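Local coordinates for protein hypothetical acetyltransferase (Deinococcus radiodurans, PDB 3S6F) that binds coenzyme A and is probably an N-acetyltransferase of the GNAT family, at residues P34-P37 with E38-W41. Numbering follows the deposited sequence.
Sequences PPTP and ETLW
Thr36 and Thr39 meet across the first turn of a helix, their side chains crossing at about a right angle. Thr36 is the N-cap: its OG1 accepts from Thr39 N at 3.0 Å with an N-H...O angle of 161°. Rotation about chi1 (61°) sets OG1 between the backbone N and the carbonyl carbon, over the start of the helix, and carries CG2 to the side opposite the carbonyl carbon. Thr39 OG1 stands 3.1 Å from Thr36 OG1. A water accepts from Thr36 N and is hydrogen-bonded to Thr39 OG1 at 2.7 Å, bridging the backbone before the helix to the third position after the cap; Arg42 NH2 also bonds this hydroxyl. The methyl branch of Thr39, anti to the backbone N, packs with CG2 3.8 Å from Pro35 CB. Glu38 bends at chi2 (74°) and folds its carboxylate back over the N-terminal end of the helix, where OE1 lies 3.6 Å from both Thr36 CB and Pro37 CD. Pro37, having no N-H to give, suits the first turn; the regular bonds begin with Leu40 N to Thr36 O (2.9 Å) and Trp41 N to Pro37 O (3.0 Å). Beyond the turn, Trp41 NE1 is hydrogen-bonded to Val19 O, and the Trp41 side chain packs on Leu24. Pro35 packs on Leu72 and Thr39 on Ile71, both of the second subunit, while Phe28, earlier in the same loop, packs against Pro35. The cap thus closes the long connection from strand 11-13 and starts helix 37-46, which leads on to strand 49-54 of the central sheet.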
ATOM      1  N   PRO A  34      -8.340 -19.144   0.913  1.00 13.78           N
ATOM      2  CA  PRO A  34      -7.849 -18.218   1.877  1.00 15.13           C
ATOM      3  C   PRO A  34      -6.468 -18.552   2.453  1.00 12.69           C
ATOM      4  O   PRO A  34      -6.139 -19.714   2.609  1.00 13.90           O
ATOM      5  CB  PRO A  34      -8.944 -18.341   2.969  1.00 16.82           C
ATOM      6  CG  PRO A  34      -9.362 -19.710   2.930  1.00 18.69           C
ATOM      7  CD  PRO A  34      -9.448 -19.934   1.479  1.00 15.31           C
ATOM      8  N   PRO A  35      -5.695 -17.530   2.873  1.00 11.80           N
ATOM      9  CA  PRO A  35      -4.575 -17.820   3.766  1.00 11.64           C
ATOM     10  C   PRO A  35      -5.042 -18.600   4.975  1.00 10.97           C
ATOM     11  O   PRO A  35      -6.114 -18.365   5.518  1.00 12.22           O
ATOM     12  CB  PRO A  35      -4.106 -16.417   4.211  1.00 11.70           C
ATOM     13  CG  PRO A  35      -4.513 -15.538   3.062  1.00 11.83           C
ATOM     14  CD  PRO A  35      -5.851 -16.083   2.658  1.00 11.59           C
ATOM     15  N   THR A  36      -4.225 -19.552   5.381  1.00 10.26           N
ATOM     16  CA  THR A  36      -4.431 -20.259   6.637  1.00 11.09           C
ATOM     17  C   THR A  36      -4.210 -19.316   7.826  1.00 10.66           C
ATOM     18  O   THR A  36      -3.600 -18.258   7.686  1.00  9.93           O
ATOM     19  CB  THR A  36      -3.440 -21.397   6.783  1.00 11.28           C
ATOM     20  OG1 THR A  36      -2.131 -20.839   6.785  1.00 11.97           O
ATOM     21  CG2 THR A  36      -3.602 -22.442   5.662  1.00 14.36           C
ATOM     22  N   PRO A  37      -4.600 -19.741   9.036  1.00 10.79           N
ATOM     23  CA  PRO A  37      -4.293 -18.908  10.218  1.00 10.29           C
ATOM     24  C   PRO A  37      -2.800 -18.719  10.422  1.00 10.52           C
ATOM     25  O   PRO A  37      -2.373 -17.658  10.853  1.00 10.21           O
ATOM     26  CB  PRO A  37      -4.965 -19.677  11.334  1.00 11.60           C
ATOM     27  CG  PRO A  37      -6.136 -20.378  10.633  1.00 13.24           C
ATOM     28  CD  PRO A  37      -5.564 -20.826   9.333  1.00 11.95           C
ATOM     29  N   GLU A  38      -2.019 -19.742  10.105  1.00 10.61           N
ATOM     30  CA  GLU A  38      -0.565 -19.637  10.180  1.00 11.63           C
ATOM     31  C   GLU A  38      -0.043 -18.576   9.214  1.00 10.56           C
ATOM     32  O   GLU A  38       0.829 -17.759   9.564  1.00 10.99           O
ATOM     33  CB  GLU A  38       0.083 -20.993   9.881  1.00 13.87           C
ATOM     34  CG  GLU A  38      -0.186 -22.078  10.937  1.00 18.20           C
ATOM     35  CD  GLU A  38      -1.626 -22.699  10.960  1.00 19.14           C
ATOM     36  OE1 GLU A  38      -2.463 -22.639   9.975  1.00 18.58           O
ATOM     37  OE2 GLU A  38      -1.939 -23.294  12.047  1.00 27.59           O
ATOM     38  N   THR A  39      -0.585 -18.542   7.993  1.00 10.04           N
ATOM     39  CA  THR A  39      -0.213 -17.525   7.042  1.00  9.79           C
ATOM     40  C   THR A  39      -0.651 -16.141   7.484  1.00  8.90           C
ATOM     41  O   THR A  39       0.081 -15.165   7.315  1.00  9.29           O
ATOM     42  CB  THR A  39      -0.686 -17.877   5.625  1.00  9.79           C
ATOM     43  OG1 THR A  39      -0.036 -19.110   5.271  1.00 11.34           O
ATOM     44  CG2 THR A  39      -0.323 -16.780   4.621  1.00 10.89           C
ATOM     45  N   LEU A  40      -1.853 -16.020   8.038  1.00  8.63           N
ATOM     46  CA  LEU A  40      -2.302 -14.748   8.583  1.00  8.59           C
ATOM     47  C   LEU A  40      -1.336 -14.221   9.647  1.00  8.28           C
ATOM     48  O   LEU A  40      -1.024 -13.043   9.681  1.00  8.26           O
ATOM     49  CB  LEU A  40      -3.754 -14.837   9.070  1.00  9.12           C
ATOM     50  CG  LEU A  40      -4.332 -13.543   9.677  1.00  8.56           C
ATOM     51  CD1 LEU A  40      -4.184 -12.333   8.769  1.00 10.06           C
ATOM     52  CD2 LEU A  40      -5.804 -13.758  10.049  1.00 10.70           C
ATOM     53  N   TRP A  41      -0.866 -15.114  10.515  1.00  8.33           N
ATOM     54  CA  TRP A  41       0.105 -14.707  11.516  1.00  8.46           C
ATOM     55  C   TRP A  41       1.330 -14.092  10.829  1.00  8.18           C
ATOM     56  O   TRP A  41       1.821 -13.027  11.209  1.00  8.37           O
ATOM     57  CB  TRP A  41       0.483 -15.938  12.377  1.00  9.02           C
ATOM     58  CG  TRP A  41       1.160 -15.637  13.679  1.00  9.57           C
ATOM     59  CD1 TRP A  41       0.571 -15.663  14.904  1.00 10.72           C
ATOM     60  CD2 TRP A  41       2.517 -15.257  13.896  1.00  9.70           C
ATOM     61  NE1 TRP A  41       1.456 -15.323  15.865  1.00 11.78           N
ATOM     62  CE2 TRP A  41       2.671 -15.078  15.296  1.00 11.07           C
ATOM     63  CE3 TRP A  41       3.625 -15.056  13.073  1.00 10.79           C
ATOM     64  CZ2 TRP A  41       3.850 -14.700  15.863  1.00 12.62           C
ATOM     65  CZ3 TRP A  41       4.816 -14.672  13.665  1.00 12.54           C
ATOM     66  CH2 TRP A  41       4.893 -14.472  15.052  1.00 12.23           C
TER
HETATM   67  O   HOH W   1      -1.891 -20.083   3.517  1.00 12.38           O